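Local coordinates for protein putative transcription regulator (Lactobacillus plantarum WCFS1, PDB 3COL) that probably acts as a TetR-family transcription regulator, binding DNA through an N-terminal helix-turn-helix domain and pairing through an all-helical body, at residues Ala21-Glu26 against Gln111-Leu116; Lys35-Lys38 against Ala43-Asn46; Gln94-Tyr99 against Gly157-Thr162; Asp105-Ile110 against Ser161-His166. All coordinates share one frame; numbering follows the deposited sequence.

Contact 1 (Ala21-Glu26 against Gln111-Leu116); sequences AIILAE and QQIKAL
The seam between the DNA-binding domain and the helical body of this TetR-type protein is built where Ile23, in the last turn of helix 11-26, meets Gln112 and Ile113 on helix 106-117. The two short helical segments run at 70° to each other with their axes 10.7 Å apart, a spacing bridged by side chains rather than by close backbone contact. The two branches of Ile23 divide the work. Its long branch extends from CB with chi2 177°, and its end, CD1, comes to 3.7 Å from CD1 of Ile113; the two isoleucines cross at about a right angle. The short branch leans instead on the amide of Gln112, a side chain modelled in two conformers. In one of them the chain, extended beyond CG, slides past Ile23 in the opposite direction and sets OE1 3.6 Å from Ile23 CG2. The same conformer puts NE2 2.9 Å from the carbonyl O of Ile23, while Leu24, crossing the glutamine at about a right angle, brings CD2 to 3.9 Å from OE1. Behind Ile113, Ile58 and Tyr62 of helix 54-67 continue the apolar layer, and Val31 also touches Ile23. Shortening Ile23 to an alanine would probably leave Ile113 CD1 without its partner on helix 11-26 and open a gap beside the Gln112 amide. Gln111 and Ala115 pack against Ala115 and Gln112 of the second subunit. Such a junction, with the first helix of the DNA-binding domain resting on a helix of the regulatory body, is typical of the TetR fold.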
loop_
_atom_site.group_PDB
_atom_site.type_symbol
_atom_site.label_atom_id
_atom_site.label_comp_id
_atom_site.label_asym_id
_atom_site.label_seq_id
_atom_site.Cartn_x
_atom_site.Cartn_y
_atom_site.Cartn_z
ATOM N N ALA A 21 8.808 5.400 -15.589
ATOM C CA ALA A 21 10.085 4.754 -15.239
ATOM C C ALA A 21 10.834 5.464 -14.124
ATOM O O ALA A 21 11.352 4.834 -13.221
ATOM C CB ALA A 21 10.995 4.609 -16.491
ATOM N N ILE A 22 10.924 6.782 -14.217
ATOM C CA ILE A 22 11.558 7.600 -13.170
ATOM C C ILE A 22 10.834 7.443 -11.820
ATOM O O ILE A 22 11.466 7.227 -10.768
ATOM C CB ILE A 22 11.608 9.112 -13.584
ATOM C CG1 ILE A 22 12.532 9.310 -14.794
ATOM C CG2 ILE A 22 12.059 9.986 -12.396
ATOM C CD1 ILE A 22 12.348 10.685 -15.492
ATOM N N ILE A 23 9.510 7.541 -11.852
ATOM C CA ILE A 23 8.710 7.288 -10.651
ATOM C C ILE A 23 9.066 5.934 -10.014
ATOM O O ILE A 23 9.259 5.851 -8.803
ATOM C CB ILE A 23 7.174 7.424 -10.936
ATOM C CG1 ILE A 23 6.843 8.892 -11.306
ATOM C CG2 ILE A 23 6.320 6.933 -9.730
ATOM C CD1 ILE A 23 5.376 9.155 -11.678
ATOM N N LEU A 24 9.174 4.878 -10.826
ATOM C CA LEU A 24 9.483 3.555 -10.284
ATOM C C LEU A 24 10.887 3.510 -9.679
ATOM O O LEU A 24 11.084 2.889 -8.639
ATOM C CB LEU A 24 9.303 2.471 -11.342
ATOM C CG LEU A 24 7.870 2.201 -11.813
ATOM C CD1 LEU A 24 7.893 1.204 -12.959
ATOM C CD2 LEU A 24 7.010 1.665 -10.673
ATOM N N ALA A 25 11.844 4.177 -10.324
ATOM C CA ALA A 25 13.247 4.209 -9.873
ATOM C C ALA A 25 13.524 5.221 -8.740
ATOM O O ALA A 25 14.267 4.917 -7.810
ATOM C CB ALA A 25 14.195 4.475 -11.056
ATOM N N GLU A 26 12.957 6.427 -8.836
ATOM C CA GLU A 26 13.284 7.476 -7.855
ATOM C C GLU A 26 12.094 8.092 -7.122
ATOM O O GLU A 26 12.277 9.021 -6.327
ATOM C CB GLU A 26 14.115 8.591 -8.478
ATOM C CG GLU A 26 15.254 8.145 -9.369
ATOM C CD GLU A 26 15.856 9.322 -10.112
ATOM O OE1 GLU A 26 16.040 9.235 -11.351
ATOM O OE2 GLU A 26 16.125 10.351 -9.453
ATOM N N GLN A 111 0.120 4.394 -6.369
ATOM C CA GLN A 111 0.345 4.452 -4.942
ATOM C C GLN A 111 1.451 5.441 -4.619
ATOM O O GLN A 111 1.331 6.257 -3.678
ATOM C CB GLN A 111 0.678 3.051 -4.424
ATOM C CG GLN A 111 1.256 3.052 -3.010
ATOM C CD GLN A 111 1.006 1.738 -2.317
ATOM O OE1 GLN A 111 1.723 0.750 -2.542
ATOM N NE2 GLN A 111 -0.023 1.706 -1.468
ATOM N N GLN A 112 2.535 5.386 -5.390
ATOM C CA GLN A 112 3.659 6.307 -5.193
ATOM C C GLN A 112 3.271 7.765 -5.397
ATOM O O GLN A 112 3.663 8.626 -4.607
ATOM C CB GLN A 112 4.819 5.969 -6.135
ATOM C CG GLN A 112 5.874 5.059 -5.538
ATOM C CD GLN A 112 6.871 4.581 -6.570
ATOM O OE1 GLN A 112 6.494 3.994 -7.588
ATOM N NE2 GLN A 112 8.151 4.804 -6.306
ATOM N N ILE A 113 2.534 8.041 -6.471
ATOM C CA ILE A 113 2.074 9.410 -6.755
ATOM C C ILE A 113 1.138 9.879 -5.629
ATOM O O ILE A 113 1.307 10.972 -5.104
ATOM C CB ILE A 113 1.388 9.533 -8.133
ATOM C CG1 ILE A 113 2.390 9.182 -9.239
ATOM C CG2 ILE A 113 0.858 10.963 -8.322
ATOM C CD1 ILE A 113 1.814 9.176 -10.638
ATOM N N LYS A 114 0.180 9.031 -5.254
ATOM C CA LYS A 114 -0.717 9.327 -4.138
ATOM C C LYS A 114 0.006 9.630 -2.817
ATOM O O LYS A 114 -0.330 10.599 -2.120
ATOM C CB LYS A 114 -1.730 8.198 -3.971
ATOM C CG LYS A 114 -2.988 8.419 -4.760
ATOM C CD LYS A 114 -3.953 7.264 -4.586
ATOM C CE LYS A 114 -5.401 7.798 -4.480
ATOM N NZ LYS A 114 -6.513 6.781 -4.732
ATOM N N ALA A 115 1.014 8.832 -2.482
ATOM C CA ALA A 115 1.834 9.065 -1.276
ATOM C C ALA A 115 2.465 10.457 -1.223
ATOM O O ALA A 115 2.557 11.055 -0.152
ATOM C CB ALA A 115 2.911 7.986 -1.138
ATOM N N LEU A 116 2.886 10.976 -2.376
ATOM C CA LEU A 116 3.561 12.281 -2.453
ATOM C C LEU A 116 2.605 13.489 -2.420
ATOM O O LEU A 116 2.972 14.577 -1.927
ATOM C CB LEU A 116 4.459 12.356 -3.691
ATOM C CG LEU A 116 5.458 13.510 -3.710
ATOM C CD1 LEU A 116 6.852 13.004 -3.344
ATOM C CD2 LEU A 116 5.463 14.217 -5.074
#

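Contact 2 (Lys35-Lys38 against Ala43-Asn46); sequences KVAK and AQSN
Lys35 NZ is gripped by two groups, the carboxylate of Glu26 in a salt bridge and the carbonyl O of Gly30 in a hydrogen bond, and this ties down helix 33-40, the first helix of the helix-turn-helix motif, whose Ala37 packs on Gln44 of the second. The backbones come close here, with the CA atoms of Ala37 and Gln44 only 5.4 Å apart, and the methyl of Ala37 is the side chain that meets the second helix. It points toward the start of helix 44-48 and meets backbone as much as side chain: CB lies 4.1 Å from the carbonyl carbon of Ala43, the N-cap residue of that helix. A small residue at this place in the first helix is a familiar feature of the motif. One residue back, Val36 packs on Ile15, Val19 and Ile22 of helix 11-26, so the pair is seated on the three-helix core. By family analogy, helix 44-48 is probably the recognition helix. Gln44 carries its CG anti to the carbonyl carbon (chi1 -67°), which sets that methylene beside its own backbone N; Ala37 CB therefore touches both, at 3.9 Å from Gln44 CG and 4.0 Å from Gln44 N.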
loop_
_atom_site.group_PDB
_atom_site.type_symbol
_atom_site.label_atom_id
_atom_site.label_comp_id
_atom_site.label_asym_id
_atom_site.label_seq_id
_atom_site.Cartn_x
_atom_site.Cartn_y
_atom_site.Cartn_z
ATOM N N LYS A 35 15.391 15.417 -16.964
ATOM C CA LYS A 35 15.563 13.968 -16.863
ATOM C C LYS A 35 14.640 13.247 -17.868
ATOM O O LYS A 35 15.046 12.273 -18.532
ATOM C CB LYS A 35 15.261 13.536 -15.426
ATOM C CG LYS A 35 16.114 12.396 -14.907
ATOM C CD LYS A 35 15.651 11.958 -13.503
ATOM C CE LYS A 35 16.380 12.748 -12.415
ATOM N NZ LYS A 35 16.027 12.204 -11.059
ATOM N N VAL A 36 13.410 13.721 -17.998
ATOM C CA VAL A 36 12.442 13.092 -18.915
ATOM C C VAL A 36 12.947 13.219 -20.350
ATOM O O VAL A 36 12.962 12.244 -21.102
ATOM C CB VAL A 36 10.983 13.686 -18.723
ATOM C CG1 VAL A 36 10.061 13.427 -19.950
ATOM C CG2 VAL A 36 10.370 13.143 -17.469
ATOM N N ALA A 37 13.395 14.416 -20.714
ATOM C CA ALA A 37 13.897 14.692 -22.043
ATOM C C ALA A 37 15.107 13.823 -22.385
ATOM O O ALA A 37 15.198 13.332 -23.500
ATOM C CB ALA A 37 14.230 16.179 -22.190
ATOM N N LYS A 38 16.030 13.650 -21.430
ATOM C CA LYS A 38 17.212 12.811 -21.620
ATOM C C LYS A 38 16.833 11.339 -21.865
ATOM O O LYS A 38 17.366 10.691 -22.758
ATOM C CB LYS A 38 18.176 12.949 -20.425
ATOM N N ALA A 43 14.860 17.253 -27.039
ATOM C CA ALA A 43 15.071 18.542 -26.362
ATOM C C ALA A 43 14.016 18.811 -25.283
ATOM O O ALA A 43 12.880 18.328 -25.385
ATOM C CB ALA A 43 15.057 19.674 -27.382
ATOM N N GLN A 44 14.388 19.587 -24.260
ATOM C CA GLN A 44 13.421 19.963 -23.205
ATOM C C GLN A 44 12.256 20.782 -23.764
ATOM O O GLN A 44 11.095 20.627 -23.324
ATOM C CB GLN A 44 14.110 20.749 -22.105
ATOM C CG GLN A 44 15.103 19.916 -21.323
ATOM C CD GLN A 44 15.916 20.753 -20.374
ATOM O OE1 GLN A 44 17.109 20.523 -20.189
ATOM N NE2 GLN A 44 15.273 21.744 -19.766
ATOM N N SER A 45 12.587 21.627 -24.742
ATOM C CA SER A 45 11.617 22.414 -25.489
ATOM C C SER A 45 10.547 21.520 -26.110
ATOM O O SER A 45 9.387 21.915 -26.163
ATOM C CB SER A 45 12.312 23.228 -26.588
ATOM O OG SER A 45 12.760 22.418 -27.669
ATOM N N ASN A 46 10.956 20.331 -26.576
ATOM C CA ASN A 46 10.023 19.361 -27.127
ATOM C C ASN A 46 9.058 18.861 -26.042
ATOM O O ASN A 46 7.875 18.613 -26.310
ATOM C CB ASN A 46 10.775 18.170 -27.743
ATOM C CG ASN A 46 10.017 17.522 -28.936
ATOM O OD1 ASN A 46 10.613 16.809 -29.750
ATOM N ND2 ASN A 46 8.712 17.769 -29.030
#

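Contact 3 (Gln94-Tyr99 against Gly157-Thr162); sequences QQVYDY and GVVFST
Apolar contact accounts for the whole meeting of Val96 with Val159 and Phe160, at a crossing of helix 85-102 with helix 152-171. Its main component is a CH-pi interaction: Val96 CG1 stands over one face of the Phe160 ring, 4.0 Å from the centroid and 21° off the normal. The methyl is displaced toward the rim, and CE1 is the ring atom closest to it at 3.8 Å. Val96 turns CG1 anti to its backbone nitrogen (chi1 178°), and the second methyl, CG2, comes to 4.0 Å from CZ of the same ring. Both branches thus bear on one aromatic side chain, which crosses the valine at about a right angle. Methyl-to-methyl packing is looser, with Val96 CG1 lying 4.4 Å from Val159 CG1. Ile69 touches both Val96 and Phe160, and Val159 leans on Ile189 of helix 182-193, so the contact is buried among several elements. Within helix 152-171, Val158 O takes two hydrogen-bond donors from Thr162: the backbone N and, at 2.7 Å, OG1, whose approach is tilted 16° from the carbonyl plane. Val158 itself packs against Val158 of the second subunit. A long helix that buries one side in its own subunit and offers another to its mate is typical of the dimerising body of TetR-family regulators.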
loop_
_atom_site.group_PDB
_atom_site.type_symbol
_atom_site.label_atom_id
_atom_site.label_comp_id
_atom_site.label_asym_id
_atom_site.label_seq_id
_atom_site.Cartn_x
_atom_site.Cartn_y
_atom_site.Cartn_z
ATOM N N GLN A 94 -13.165 -7.902 -9.611
ATOM C CA GLN A 94 -12.590 -8.787 -10.620
ATOM C C GLN A 94 -11.867 -8.006 -11.738
ATOM O O GLN A 94 -10.791 -8.416 -12.196
ATOM C CB GLN A 94 -13.641 -9.738 -11.173
ATOM C CG GLN A 94 -13.202 -10.505 -12.395
ATOM C CD GLN A 94 -13.792 -11.857 -12.383
ATOM O OE1 GLN A 94 -15.013 -12.020 -12.235
ATOM N NE2 GLN A 94 -12.938 -12.865 -12.494
ATOM N N GLN A 95 -12.448 -6.891 -12.165
ATOM C CA GLN A 95 -11.763 -5.974 -13.096
ATOM C C GLN A 95 -10.439 -5.387 -12.534
ATOM O O GLN A 95 -9.407 -5.414 -13.207
ATOM C CB GLN A 95 -12.723 -4.851 -13.534
ATOM C CG GLN A 95 -12.151 -3.863 -14.572
ATOM C CD GLN A 95 -11.451 -4.543 -15.766
ATOM O OE1 GLN A 95 -11.887 -5.591 -16.265
ATOM N NE2 GLN A 95 -10.363 -3.926 -16.233
ATOM N N VAL A 96 -10.453 -4.872 -11.310
ATOM C CA VAL A 96 -9.194 -4.341 -10.682
ATOM C C VAL A 96 -8.123 -5.436 -10.678
ATOM O O VAL A 96 -6.975 -5.205 -11.027
ATOM C CB VAL A 96 -9.445 -3.786 -9.244
ATOM C CG1 VAL A 96 -8.106 -3.280 -8.575
ATOM C CG2 VAL A 96 -10.481 -2.688 -9.232
ATOM N N TYR A 97 -8.526 -6.641 -10.298
ATOM C CA TYR A 97 -7.668 -7.826 -10.284
ATOM C C TYR A 97 -7.064 -8.136 -11.646
ATOM O O TYR A 97 -5.834 -8.228 -11.768
ATOM C CB TYR A 97 -8.467 -9.022 -9.740
ATOM C CG TYR A 97 -7.752 -10.341 -9.678
ATOM C CD1 TYR A 97 -7.053 -10.729 -8.533
ATOM C CD2 TYR A 97 -7.807 -11.235 -10.771
ATOM C CE1 TYR A 97 -6.387 -11.993 -8.483
ATOM C CE2 TYR A 97 -7.166 -12.495 -10.733
ATOM C CZ TYR A 97 -6.456 -12.862 -9.584
ATOM O OH TYR A 97 -5.802 -14.091 -9.554
ATOM N N ASP A 98 -7.912 -8.270 -12.670
ATOM C CA ASP A 98 -7.414 -8.537 -14.037
ATOM C C ASP A 98 -6.514 -7.404 -14.500
ATOM O O ASP A 98 -5.427 -7.658 -15.059
ATOM C CB ASP A 98 -8.560 -8.668 -15.044
ATOM C CG ASP A 98 -9.413 -9.923 -14.830
ATOM O OD1 ASP A 98 -8.950 -10.898 -14.196
ATOM O OD2 ASP A 98 -10.550 -9.928 -15.352
ATOM N N TYR A 99 -6.992 -6.169 -14.304
ATOM C CA TYR A 99 -6.232 -4.966 -14.670
ATOM C C TYR A 99 -4.832 -4.961 -14.072
ATOM O O TYR A 99 -3.852 -4.736 -14.771
ATOM C CB TYR A 99 -6.938 -3.655 -14.287
ATOM C CG TYR A 99 -6.002 -2.500 -14.547
ATOM C CD1 TYR A 99 -5.726 -2.092 -15.864
ATOM C CD2 TYR A 99 -5.314 -1.879 -13.508
ATOM C CE1 TYR A 99 -4.843 -1.079 -16.113
ATOM C CE2 TYR A 99 -4.415 -0.862 -13.758
ATOM C CZ TYR A 99 -4.189 -0.469 -15.057
ATOM O OH TYR A 99 -3.292 0.543 -15.331
ATOM N N GLY A 157 -9.332 0.319 0.263
ATOM C CA GLY A 157 -7.982 -0.057 0.735
ATOM C C GLY A 157 -7.731 -1.555 0.716
ATOM O O GLY A 157 -6.679 -2.002 0.232
ATOM N N VAL A 158 -8.678 -2.343 1.223
ATOM C CA VAL A 158 -8.534 -3.793 1.221
ATOM C C VAL A 158 -8.504 -4.392 -0.206
ATOM O O VAL A 158 -7.700 -5.301 -0.484
ATOM C CB VAL A 158 -9.576 -4.517 2.154
ATOM C CG1 VAL A 158 -11.024 -4.387 1.635
ATOM C CG2 VAL A 158 -9.233 -5.989 2.240
ATOM N N VAL A 159 -9.366 -3.875 -1.093
ATOM C CA VAL A 159 -9.379 -4.233 -2.494
ATOM C C VAL A 159 -8.026 -3.946 -3.134
ATOM O O VAL A 159 -7.400 -4.823 -3.740
ATOM C CB VAL A 159 -10.485 -3.450 -3.251
ATOM C CG1 VAL A 159 -10.392 -3.681 -4.835
ATOM C CG2 VAL A 159 -11.830 -3.872 -2.755
ATOM N N PHE A 160 -7.580 -2.713 -3.046
ATOM C CA PHE A 160 -6.375 -2.339 -3.750
ATOM C C PHE A 160 -5.112 -2.902 -3.155
ATOM O O PHE A 160 -4.210 -3.342 -3.898
ATOM C CB PHE A 160 -6.313 -0.809 -3.948
ATOM C CG PHE A 160 -7.148 -0.367 -5.107
ATOM C CD1 PHE A 160 -6.563 -0.095 -6.330
ATOM C CD2 PHE A 160 -8.549 -0.312 -4.997
ATOM C CE1 PHE A 160 -7.351 0.276 -7.409
ATOM C CE2 PHE A 160 -9.326 0.040 -6.057
ATOM C CZ PHE A 160 -8.739 0.327 -7.275
ATOM N N SER A 161 -5.028 -2.898 -1.822
ATOM C CA SER A 161 -3.806 -3.384 -1.146
ATOM C C SER A 161 -3.564 -4.875 -1.347
ATOM O O SER A 161 -2.442 -5.287 -1.626
ATOM C CB SER A 161 -3.812 -3.032 0.334
ATOM O OG SER A 161 -2.762 -3.694 1.006
ATOM N N THR A 162 -4.628 -5.665 -1.241
ATOM C CA THR A 162 -4.578 -7.133 -1.448
ATOM C C THR A 162 -4.190 -7.479 -2.899
ATOM O O THR A 162 -3.333 -8.317 -3.108
ATOM C CB THR A 162 -5.930 -7.814 -1.108
ATOM O OG1 THR A 162 -6.258 -7.520 0.261
ATOM C CG2 THR A 162 -5.894 -9.352 -1.296
#

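Contact 4 (Asp105-Ile110 against Ser161-His166)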
loop_
_atom_site.group_PDB
_atom_site.type_symbol
_atom_site.label_atom_id
_atom_site.label_comp_id
_atom_site.label_asym_id
_atom_site.label_seq_id
_atom_site.Cartn_x
_atom_site.Cartn_y
_atom_site.Cartn_z
ATOM N N ASP A 105 2.908 -2.866 -12.817
ATOM C CA ASP A 105 3.481 -1.681 -12.179
ATOM C C ASP A 105 2.477 -0.570 -11.964
ATOM O O ASP A 105 2.829 0.445 -11.406
ATOM C CB ASP A 105 4.633 -1.084 -13.020
ATOM C CG ASP A 105 5.843 -1.987 -13.039
ATOM O OD1 ASP A 105 6.159 -2.582 -11.984
ATOM O OD2 ASP A 105 6.430 -2.119 -14.115
ATOM N N SER A 106 1.250 -0.746 -12.443
ATOM C CA SER A 106 0.310 0.371 -12.457
ATOM C C SER A 106 -0.074 0.821 -11.058
ATOM O O SER A 106 0.036 2.000 -10.712
ATOM C CB SER A 106 -0.919 0.030 -13.314
ATOM O OG SER A 106 -1.653 1.203 -13.570
ATOM N N LEU A 107 -0.461 -0.132 -10.217
ATOM C CA LEU A 107 -0.873 0.187 -8.873
ATOM C C LEU A 107 0.287 0.751 -8.080
ATOM O O LEU A 107 0.110 1.652 -7.272
ATOM C CB LEU A 107 -1.481 -1.058 -8.201
ATOM C CG LEU A 107 -2.999 -1.245 -8.322
ATOM C CD1 LEU A 107 -3.406 -1.344 -9.719
ATOM C CD2 LEU A 107 -3.482 -2.509 -7.564
ATOM N N THR A 108 1.489 0.241 -8.330
ATOM C CA THR A 108 2.689 0.761 -7.674
ATOM C C THR A 108 2.879 2.238 -8.025
ATOM O O THR A 108 3.151 3.064 -7.130
ATOM C CB THR A 108 3.954 -0.043 -8.085
ATOM O OG1 THR A 108 3.815 -1.401 -7.642
ATOM C CG2 THR A 108 5.247 0.572 -7.468
ATOM N N ILE A 109 2.714 2.572 -9.311
ATOM C CA ILE A 109 2.916 3.946 -9.780
ATOM C C ILE A 109 1.902 4.886 -9.118
ATOM O O ILE A 109 2.292 5.938 -8.600
ATOM C CB ILE A 109 2.801 4.031 -11.321
ATOM C CG1 ILE A 109 4.038 3.404 -12.004
ATOM C CG2 ILE A 109 2.584 5.502 -11.807
ATOM C CD1 ILE A 109 3.755 2.956 -13.430
ATOM N N ILE A 110 0.619 4.499 -9.175
ATOM C CA ILE A 110 -0.504 5.235 -8.562
ATOM C C ILE A 110 -0.226 5.471 -7.076
ATOM O O ILE A 110 -0.329 6.589 -6.588
ATOM C CB ILE A 110 -1.848 4.479 -8.729
ATOM C CG1 ILE A 110 -2.300 4.463 -10.208
ATOM C CG2 ILE A 110 -3.002 5.079 -7.813
ATOM C CD1 ILE A 110 -3.386 3.450 -10.509
ATOM N N SER A 161 -5.028 -2.898 -1.822
ATOM C CA SER A 161 -3.806 -3.384 -1.146
ATOM C C SER A 161 -3.564 -4.875 -1.347
ATOM O O SER A 161 -2.442 -5.287 -1.626
ATOM C CB SER A 161 -3.812 -3.032 0.334
ATOM O OG SER A 161 -2.762 -3.694 1.006
ATOM N N THR A 162 -4.628 -5.665 -1.241
ATOM C CA THR A 162 -4.578 -7.133 -1.448
ATOM C C THR A 162 -4.190 -7.479 -2.899
ATOM O O THR A 162 -3.333 -8.317 -3.108
ATOM C CB THR A 162 -5.930 -7.814 -1.108
ATOM O OG1 THR A 162 -6.258 -7.520 0.261
ATOM C CG2 THR A 162 -5.894 -9.352 -1.296
ATOM N N ILE A 163 -4.834 -6.823 -3.871
ATOM C CA ILE A 163 -4.487 -7.024 -5.263
ATOM C C ILE A 163 -3.077 -6.536 -5.561
ATOM O O ILE A 163 -2.336 -7.174 -6.304
ATOM C CB ILE A 163 -5.551 -6.388 -6.195
ATOM C CG1 ILE A 163 -6.860 -7.201 -6.091
ATOM C CG2 ILE A 163 -5.024 -6.272 -7.624
ATOM C CD1 ILE A 163 -8.110 -6.500 -6.723
ATOM N N HIS A 164 -2.688 -5.404 -4.981
ATOM C CA HIS A 164 -1.360 -4.908 -5.244
ATOM C C HIS A 164 -0.279 -5.878 -4.732
ATOM O O HIS A 164 0.634 -6.187 -5.465
ATOM C CB HIS A 164 -1.174 -3.504 -4.666
ATOM C CG HIS A 164 0.106 -2.868 -5.077
ATOM N ND1 HIS A 164 0.749 -1.931 -4.308
ATOM C CD2 HIS A 164 0.872 -3.039 -6.177
ATOM C CE1 HIS A 164 1.866 -1.558 -4.912
ATOM N NE2 HIS A 164 1.962 -2.217 -6.044
ATOM N N THR A 165 -0.402 -6.342 -3.486
ATOM C CA THR A 165 0.535 -7.297 -2.879
ATOM C C THR A 165 0.632 -8.582 -3.710
ATOM O O THR A 165 1.722 -9.079 -3.987
ATOM C CB THR A 165 0.152 -7.628 -1.422
ATOM O OG1 THR A 165 0.077 -6.419 -0.643
ATOM C CG2 THR A 165 1.188 -8.536 -0.765
ATOM N N HIS A 166 -0.513 -9.099 -4.113
ATOM C CA HIS A 166 -0.587 -10.313 -4.923
ATOM C C HIS A 166 0.162 -10.087 -6.252
ATOM O O HIS A 166 0.920 -10.933 -6.693
ATOM C CB HIS A 166 -2.080 -10.665 -5.125
ATOM C CG HIS A 166 -2.326 -11.906 -5.939
ATOM N ND1 HIS A 166 -1.742 -13.124 -5.651
ATOM C CD2 HIS A 166 -3.136 -12.123 -7.003
ATOM C CE1 HIS A 166 -2.166 -14.033 -6.515
ATOM N NE2 HIS A 166 -3.009 -13.451 -7.347
#
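The segments 106-110 and 161-166, parts of helices 106-117 and 152-171, cross at -122° with their axes 10.1 Å apart, Leu107 and His164 bringing their CA atoms to within 6.3 Å of each other. The crossing belongs to the all-helical body of the TetR fold. Successive residues of the first helix hold the imidazole of His164 from two directions. Leu107 lies over a face of the ring: its CB is 4.1 Å from the centroid, 29° off the normal, in a CH-pi contact. Thr108 comes to the edge, its OG1 in the ring plane and 2.6 Å from His164 NE2, a short hydrogen bond in which either partner could donate. The His164 side chain projects across the gap because CG is anti to the backbone N (chi1 -172°), and the covered face together with the bond at the edge should restrain rotation of the ring. Replacing it with a leucine would probably leave Thr108 OG1 without this partner and remove the flat surface on which Leu107 CB rests. Leu24 of helix 11-26 also touches Thr108, which places the histidine one side chain away from the DNA-binding domain. On the opposite helix, Ile163 leans on Val96 and Ser100 of helix 85-102. Farther out along Leu107, CD2 fits between neighbouring residues of helix 152-171, 3.8 Å from His164 CB and 4.1 Å from Ile163 CG2.

How the contacts relate
From the N terminus, helix 11-26 opens contact 1, whose loop closes only at 111-116. Nested within that loop, contact 2 closes the tight turn between helices 33-40 and 44-48; Ile22 packs on Lys35 to join the two. Contacts 3 and 4 begin inside the loop, at 94-99 and 105-110, but close beyond it, so both cross contact 1. Both end on helix 152-171, where Ser161 and Thr162 are common to them, and Tyr99 OH lies next to Ser106 OG between their first segments. Helix 106-117 serves contacts 1 and 4, with Leu24 packing on Ile109, and so links the DNA-binding domain to the dimerising body.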